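Local coordinates for protein 2-methyl-aconitate isomerase (Shewanella oneidensis, PDB 5K87) that catalyses the cis-trans isomerisation of 2-methyl-aconitate by base-catalysed proton abstraction, a step of propionate breakdown through the 2-methylcitrate cycle, at residues 353-356 with 361-364; 128-133 with 138-143; 198-203 with 263-268. The protein carries 1 engineered substitution. One frame throughout, in Å; residues are numbered along the deposited sequence. Where two conformers were deposited one is given.

Contact 1 (353-356 with 361-364)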
# COMPACT_ATOMS: atom_id res chain seq x y z
N VAL A 353 -20.33 4.19 -23.38
CA VAL A 353 -19.05 4.73 -23.79
C VAL A 353 -17.93 3.90 -23.20
O VAL A 353 -18.06 3.36 -22.09
CB VAL A 353 -18.83 6.21 -23.38
CG1 VAL A 353 -19.66 7.16 -24.24
CG2 VAL A 353 -19.08 6.42 -21.88
N ARG A 354 -16.84 3.81 -23.94
CA ARG A 354 -15.59 3.31 -23.39
C ARG A 354 -14.70 4.51 -23.22
O ARG A 354 -14.42 5.23 -24.19
CB ARG A 354 -14.94 2.29 -24.34
CG ARG A 354 -13.70 1.65 -23.75
CD ARG A 354 -13.13 0.55 -24.65
NE ARG A 354 -13.95 -0.66 -24.62
CZ ARG A 354 -13.88 -1.57 -23.65
NH1 ARG A 354 -13.04 -1.40 -22.64
NH2 ARG A 354 -14.66 -2.64 -23.70
N PHE A 355 -14.24 4.75 -22.00
CA PHE A 355 -13.37 5.88 -21.76
C PHE A 355 -11.97 5.43 -21.37
O PHE A 355 -11.78 4.34 -20.81
CB PHE A 355 -13.97 6.85 -20.74
CG PHE A 355 -14.17 6.26 -19.36
CD1 PHE A 355 -13.15 6.29 -18.42
CD2 PHE A 355 -15.38 5.67 -19.02
CE1 PHE A 355 -13.34 5.74 -17.15
CE2 PHE A 355 -15.56 5.12 -17.75
CZ PHE A 355 -14.54 5.15 -16.82
N GLY A 356 -11.00 6.27 -21.68
CA GLY A 356 -9.63 6.02 -21.30
C GLY A 356 -9.26 6.74 -20.02
O GLY A 356 -9.40 7.96 -19.92
N THR A 361 -8.72 1.28 -20.21
CA THR A 361 -10.06 1.68 -20.60
C THR A 361 -11.13 1.01 -19.74
O THR A 361 -10.86 0.02 -19.06
CB THR A 361 -10.35 1.38 -22.09
OG1 THR A 361 -10.54 -0.02 -22.26
CG2 THR A 361 -9.20 1.85 -22.96
N LEU A 362 -12.33 1.58 -19.75
CA LEU A 362 -13.46 1.04 -19.02
C LEU A 362 -14.72 1.36 -19.82
O LEU A 362 -14.94 2.51 -20.20
CB LEU A 362 -13.53 1.68 -17.62
CG LEU A 362 -14.43 1.07 -16.53
CD1 LEU A 362 -13.96 1.58 -15.17
CD2 LEU A 362 -15.90 1.38 -16.73
N ARG A 363 -15.52 0.34 -20.08
CA ARG A 363 -16.79 0.52 -20.79
C ARG A 363 -17.94 0.56 -19.78
O ARG A 363 -18.08 -0.33 -18.93
CB ARG A 363 -17.03 -0.63 -21.77
CG ARG A 363 -18.30 -0.47 -22.59
CD ARG A 363 -18.56 -1.70 -23.45
NE ARG A 363 -19.65 -1.48 -24.41
CZ ARG A 363 -20.93 -1.67 -24.13
NH1 ARG A 363 -21.85 -1.45 -25.06
NH2 ARG A 363 -21.30 -2.08 -22.92
N VAL A 364 -18.77 1.59 -19.89
CA VAL A 364 -19.94 1.74 -19.05
C VAL A 364 -21.13 2.04 -19.94
O VAL A 364 -21.04 2.85 -20.87
CB VAL A 364 -19.73 2.84 -17.97
CG1 VAL A 364 -19.27 4.17 -18.61
CG2 VAL A 364 -20.99 3.03 -17.15
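Val353 and Val364 bond to each other in both directions, Val353 N to Val364 O at 2.9 Å and Val364 N to Val353 O at 2.9 Å, which marks them as a hydrogen-bonded pair of an antiparallel beta hairpin formed by strands 352-357 and 360-371. Phe355 and Leu362 make the next such pair, with Phe355 N reaching Leu362 O at 3.0 Å and Leu362 N returning to Phe355 O. Between them Arg354 and Arg363 form a non-hydrogen-bonded pair, their CA atoms 4.0 Å apart, and Arg354 CA, Arg363 CA and Thr361 CA add C-H...O contacts to carbonyls across the hairpin.

On the face carrying Arg354, Thr361 and Arg363, one side-chain bond joins the strands: Arg354 NH1 donates to Thr361 OG1 at 2.9 Å. The bend in the arginine at chi3 (-74°) turns the guanidinium back over the neighbouring strand, and the threonine oxygen sits near its edge, 18° out of its plane. Arg363 CB lies over one face of the same group, offset toward the rim, while the extended Arg363 chain carries its own guanidinium away, the two planes turned 48° apart. Thr361 N is held from outside by Asp170.

The opposite face is apolar and buried against helix 324-334, where Phe355 meets Ala327 and Ile330 and Leu362 also meets Ala327. Leu362 lies about 6 Å, between side chains, from the substrate-binding residues Asn111 and Gly324, which places it near the malonate-occupied site, probably in its second shell. Phe355 and Leu362 lie alongside each other, pointing the same way, and Leu362 CB makes a CH-pi contact 4.1 Å from the ring centroid. At the edge of that ring, near its plane, Phe355 CE2 touches Val364 CG1 at 3.9 Å.

Contact 2 (128-133 with 138-143)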
# COMPACT_ATOMS: atom_id res chain seq x y z
N ALA A 128 -30.74 -18.64 0.96
CA ALA A 128 -30.25 -19.82 0.26
C ALA A 128 -31.06 -20.19 -0.97
O ALA A 128 -30.52 -20.73 -1.93
CB ALA A 128 -30.17 -21.01 1.22
N ALA A 129 -32.35 -19.87 -0.95
CA ALA A 129 -33.21 -20.15 -2.10
C ALA A 129 -32.76 -19.41 -3.36
O ALA A 129 -33.07 -19.82 -4.48
CB ALA A 129 -34.66 -19.83 -1.78
N ARG A 130 -32.01 -18.32 -3.18
CA ARG A 130 -31.57 -17.49 -4.30
C ARG A 130 -30.18 -17.85 -4.82
O ARG A 130 -29.69 -17.25 -5.78
CB ARG A 130 -31.58 -16.01 -3.92
CG ARG A 130 -32.96 -15.46 -3.62
CD ARG A 130 -32.91 -13.94 -3.51
NE ARG A 130 -32.27 -13.33 -4.68
CZ ARG A 130 -32.92 -12.87 -5.74
NH1 ARG A 130 -32.26 -12.33 -6.76
NH2 ARG A 130 -34.25 -12.93 -5.78
N ILE A 131 -29.52 -18.80 -4.17
CA ILE A 131 -28.20 -19.22 -4.60
C ILE A 131 -28.31 -20.58 -5.26
O ILE A 131 -28.65 -21.56 -4.61
CB ILE A 131 -27.23 -19.35 -3.42
CG1 ILE A 131 -27.25 -18.09 -2.55
CG2 ILE A 131 -25.82 -19.62 -3.94
CD1 ILE A 131 -26.45 -18.23 -1.28
N PRO A 132 -28.05 -20.64 -6.57
CA PRO A 132 -28.10 -21.94 -7.25
C PRO A 132 -26.87 -22.76 -6.91
O PRO A 132 -25.89 -22.24 -6.38
CB PRO A 132 -28.08 -21.56 -8.72
CG PRO A 132 -27.28 -20.29 -8.76
CD PRO A 132 -27.65 -19.56 -7.49
N ARG A 133 -26.92 -24.05 -7.21
CA ARG A 133 -25.76 -24.90 -7.04
C ARG A 133 -24.69 -24.48 -8.06
O ARG A 133 -23.50 -24.48 -7.76
CB ARG A 133 -26.15 -26.36 -7.26
CG ARG A 133 -25.04 -27.35 -7.01
CD ARG A 133 -24.67 -27.40 -5.54
NE ARG A 133 -23.46 -28.17 -5.32
CZ ARG A 133 -22.80 -28.21 -4.17
NH1 ARG A 133 -23.24 -27.51 -3.14
NH2 ARG A 133 -21.70 -28.94 -4.06
N THR A 138 -27.92 -13.57 -8.63
CA THR A 138 -28.17 -12.15 -8.76
C THR A 138 -28.39 -11.54 -7.37
O THR A 138 -29.43 -11.76 -6.74
CB THR A 138 -29.37 -11.90 -9.69
OG1 THR A 138 -29.02 -12.31 -11.02
CG2 THR A 138 -29.76 -10.44 -9.71
N VAL A 139 -27.39 -10.81 -6.90
CA VAL A 139 -27.43 -10.24 -5.56
C VAL A 139 -27.99 -8.83 -5.64
O VAL A 139 -27.44 -7.97 -6.35
CB VAL A 139 -26.03 -10.20 -4.92
CG1 VAL A 139 -26.11 -9.63 -3.52
CG2 VAL A 139 -25.43 -11.59 -4.88
N ARG A 140 -29.08 -8.59 -4.92
CA ARG A 140 -29.73 -7.29 -4.90
C ARG A 140 -29.22 -6.51 -3.69
O ARG A 140 -29.54 -6.83 -2.55
CB ARG A 140 -31.25 -7.46 -4.86
CG ARG A 140 -31.79 -8.31 -6.03
CD ARG A 140 -33.21 -8.83 -5.76
NE ARG A 140 -33.23 -9.68 -4.58
CZ ARG A 140 -34.34 -10.11 -3.98
NH1 ARG A 140 -35.53 -9.76 -4.45
NH2 ARG A 140 -34.26 -10.88 -2.90
N ILE A 141 -28.38 -5.52 -3.96
CA ILE A 141 -27.69 -4.80 -2.89
C ILE A 141 -28.39 -3.49 -2.60
O ILE A 141 -28.67 -2.71 -3.51
CB ILE A 141 -26.23 -4.50 -3.30
CG1 ILE A 141 -25.47 -5.79 -3.61
CG2 ILE A 141 -25.53 -3.73 -2.20
CD1 ILE A 141 -24.20 -5.58 -4.41
N TRP A 142 -28.69 -3.25 -1.33
CA TRP A 142 -29.15 -1.94 -0.89
C TRP A 142 -27.93 -1.16 -0.45
O TRP A 142 -27.28 -1.48 0.55
CB TRP A 142 -30.15 -2.07 0.26
CG TRP A 142 -30.61 -0.75 0.81
CD1 TRP A 142 -30.38 -0.25 2.06
CD2 TRP A 142 -31.38 0.24 0.11
NE1 TRP A 142 -30.96 0.99 2.19
CE2 TRP A 142 -31.58 1.31 1.01
CE3 TRP A 142 -31.92 0.32 -1.17
CZ2 TRP A 142 -32.30 2.45 0.65
CZ3 TRP A 142 -32.63 1.46 -1.53
CH2 TRP A 142 -32.82 2.51 -0.61
N GLN A 143 -27.59 -0.15 -1.24
CA GLN A 143 -26.48 0.74 -0.95
C GLN A 143 -26.98 1.71 0.10
O GLN A 143 -27.74 2.63 -0.20
CB GLN A 143 -26.00 1.45 -2.22
CG GLN A 143 -24.49 1.65 -2.26
CD GLN A 143 -23.99 2.37 -1.03
OE1 GLN A 143 -24.62 3.30 -0.54
NE2 GLN A 143 -22.86 1.92 -0.49
O HOH W 1 -30.19 -15.36 -7.76
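Arg130 and Arg140 stack guanidinium on guanidinium: the centres are 3.6 Å apart and the planes differ by 11°, with Arg140 NE over the centre of the Arg130 group and Arg130 NH2 over that of Arg140. The two side chains run at about a right angle, each bent at chi3 (52° in Arg130, the opposite sense in Arg140), and these bends bring the flat groups face to face. Charge repulsion across the stack is probably eased by Asp88, whose OD1 forms a salt bridge with Arg140 NH2 and a long, weak ion pair with Arg130 NE.

Direct hydrogen bonding comes from the edge of the Arg130 guanidinium. Arg130 NH1 donates to the backbone Thr138 O at 2.9 Å, nearly straight at 167°, with the oxygen close to the guanidinium plane, so the edge bond and the stacked face together restrict how the group can rotate.

Water bonding supplies a second link, between backbones. One water donates to Arg130 O at 2.8 Å and accepts from Thr138 N at 3.0 Å. The Thr138 hydroxyl is engaged elsewhere, with His153.

The whole is a surface arrangement, away from the substrate-binding residues and the active site, in which a 3-10 turn at 128-130, on the connection from helix 113-122, is tied to strand 135-143 by a stacked arginine pair.

Contact 3 (198-203 with 263-268)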
# COMPACT_ATOMS: atom_id res chain seq x y z
N PHE A 198 -29.10 16.88 -12.34
CA PHE A 198 -28.35 18.11 -12.54
C PHE A 198 -28.79 19.15 -11.52
O PHE A 198 -29.75 19.88 -11.76
CB PHE A 198 -28.56 18.62 -13.97
CG PHE A 198 -28.07 17.68 -15.02
CD1 PHE A 198 -26.71 17.51 -15.23
CD2 PHE A 198 -28.96 16.94 -15.79
CE1 PHE A 198 -26.24 16.64 -16.19
CE2 PHE A 198 -28.49 16.06 -16.76
CZ PHE A 198 -27.13 15.90 -16.95
N PRO A 199 -28.09 19.21 -10.37
CA PRO A 199 -28.53 20.10 -9.28
C PRO A 199 -28.65 21.57 -9.67
O PRO A 199 -29.49 22.26 -9.08
CB PRO A 199 -27.45 19.90 -8.21
CG PRO A 199 -26.31 19.23 -8.90
CD PRO A 199 -26.90 18.43 -10.01
N THR A 200 -27.87 22.04 -10.63
CA THR A 200 -28.00 23.43 -11.09
C THR A 200 -29.15 23.60 -12.09
O THR A 200 -29.52 24.72 -12.43
CB THR A 200 -26.73 23.92 -11.78
OG1 THR A 200 -26.57 23.24 -13.03
CG2 THR A 200 -25.51 23.67 -10.90
N GLY A 201 -29.69 22.49 -12.58
CA GLY A 201 -30.73 22.52 -13.59
C GLY A 201 -30.20 22.68 -15.00
O GLY A 201 -30.98 22.72 -15.96
N ASN A 202 -28.88 22.77 -15.13
CA ASN A 202 -28.23 22.97 -16.43
C ASN A 202 -27.31 21.80 -16.78
O ASN A 202 -26.67 21.22 -15.90
CB ASN A 202 -27.41 24.26 -16.42
CG ASN A 202 -28.23 25.46 -16.00
OD1 ASN A 202 -29.35 25.65 -16.47
ND2 ASN A 202 -27.67 26.27 -15.10
N LEU A 203 -27.25 21.48 -18.07
CA LEU A 203 -26.37 20.43 -18.57
C LEU A 203 -24.92 20.87 -18.47
O LEU A 203 -24.03 20.06 -18.19
CB LEU A 203 -26.69 20.10 -20.02
CG LEU A 203 -28.09 19.56 -20.29
CD1 LEU A 203 -28.28 19.26 -21.76
CD2 LEU A 203 -28.32 18.32 -19.44
N ALA A 263 -18.79 22.29 -5.44
CA ALA A 263 -19.63 21.79 -4.36
C ALA A 263 -20.63 22.84 -3.89
O ALA A 263 -21.79 22.54 -3.61
CB ALA A 263 -18.78 21.33 -3.20
N LEU A 264 -20.17 24.08 -3.80
CA LEU A 264 -21.03 25.19 -3.40
C LEU A 264 -22.10 25.44 -4.46
O LEU A 264 -23.28 25.59 -4.15
CB LEU A 264 -20.19 26.44 -3.18
CG LEU A 264 -20.89 27.65 -2.55
CD1 LEU A 264 -21.34 27.31 -1.15
CD2 LEU A 264 -19.97 28.85 -2.55
N ARG A 265 -21.68 25.46 -5.73
CA ARG A 265 -22.61 25.69 -6.83
C ARG A 265 -23.68 24.60 -6.92
O ARG A 265 -24.82 24.88 -7.29
CB ARG A 265 -21.84 25.81 -8.16
CG ARG A 265 -22.72 26.13 -9.36
CD ARG A 265 -23.32 27.53 -9.26
NE ARG A 265 -24.32 27.76 -10.30
CZ ARG A 265 -25.61 27.47 -10.17
NH1 ARG A 265 -26.06 26.93 -9.05
NH2 ARG A 265 -26.44 27.71 -11.17
N MET A 266 -23.32 23.38 -6.56
CA MET A 266 -24.25 22.26 -6.60
C MET A 266 -25.21 22.26 -5.42
O MET A 266 -26.21 21.54 -5.42
CB MET A 266 -23.50 20.92 -6.64
CG MET A 266 -22.75 20.69 -7.94
SD MET A 266 -21.66 19.27 -7.92
CE MET A 266 -22.81 17.92 -8.10
N GLY A 267 -24.90 23.05 -4.41
CA GLY A 267 -25.70 23.09 -3.20
C GLY A 267 -25.36 21.99 -2.21
O GLY A 267 -26.11 21.73 -1.28
N LEU A 268 -24.21 21.35 -2.41
CA LEU A 268 -23.77 20.31 -1.48
C LEU A 268 -23.21 20.88 -0.18
O LEU A 268 -23.25 20.22 0.86
CB LEU A 268 -22.73 19.41 -2.14
CG LEU A 268 -23.25 18.56 -3.30
CD1 LEU A 268 -22.07 17.93 -4.03
CD2 LEU A 268 -24.18 17.48 -2.79
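Pro199 and Met266 bring the two backbones closest, with CA atoms 5.5 Å apart, where a type I beta turn from Phe198 to Gly201 meets the C-terminal end of helix 249-266. The turn is closed by Gly201 N bonding to Phe198 O at 2.7 Å. No hydrogen bond crosses between the segments, so the evidence for the contact is packing.

The proline ring carries one half of it. Pro199 and Met266 lie side by side and point the same way; Pro199 CG touches Met266 CE at 3.8 Å, and Pro199 CB approaches Met266 O at 3.5 Å. A turn at chi3 (77°) folds the methionine's terminal methyl back to the ring, and Met266 CG reaches the same proline carbon. Farther out, the thioether chain packs on Met219, Pro225 and Ile227 of the adjoining strands.

The helix ends in a Schellman motif: Leu268 N bonds to Ala263 O at 3.0 Å and Gly267 N to Leu264 O at 3.0 Å, with Gly267 at positive phi (84°). Met266 O, the carbonyl that Pro199 CB approaches, comes just before this glycine.

Thr200 and Arg265 make the other half, crossing at about a right angle. Arg265 has two conformers, and in the one described Thr200 CG2 lies over one face of the guanidinium, offset toward its rim and 3.8 Å from Arg265 NH1, which makes this half less certain than the proline packing. With chi1 at 69° the threonine hydroxyl is turned to its own turn, and the methyl lies on the side of Arg265. Thr200 OG1 accepts from Asn202 N at 3.2 Å, an ST turn, and also bonds to Asp205. That aspartate binds Asn202 ND2 through its other carboxylate oxygen, and the same Arg265 conformer appears to pack against Asp205 and Leu207.

Overall arrangement
Contact 1 is the buried one of the three, while contacts 2 and 3 lie at the surface, and their chemistry follows. The hairpin of contact 1 relies on paired backbone bonds with an apolar face turned to a helix near the substrate site. Contact 2 uses stacked arginines, a side-chain bond to a backbone carbonyl and a water between backbones, and contact 3 has no hydrogen bond across it and rests on packing. No helix or strand is common to any two, though the strands of contacts 1 and 2 belong to one connected network. Centres of contacts 1 and 2 are 28 Å apart, those of 2 and 3 36 Å. Only contact 3 joins pieces far apart in sequence.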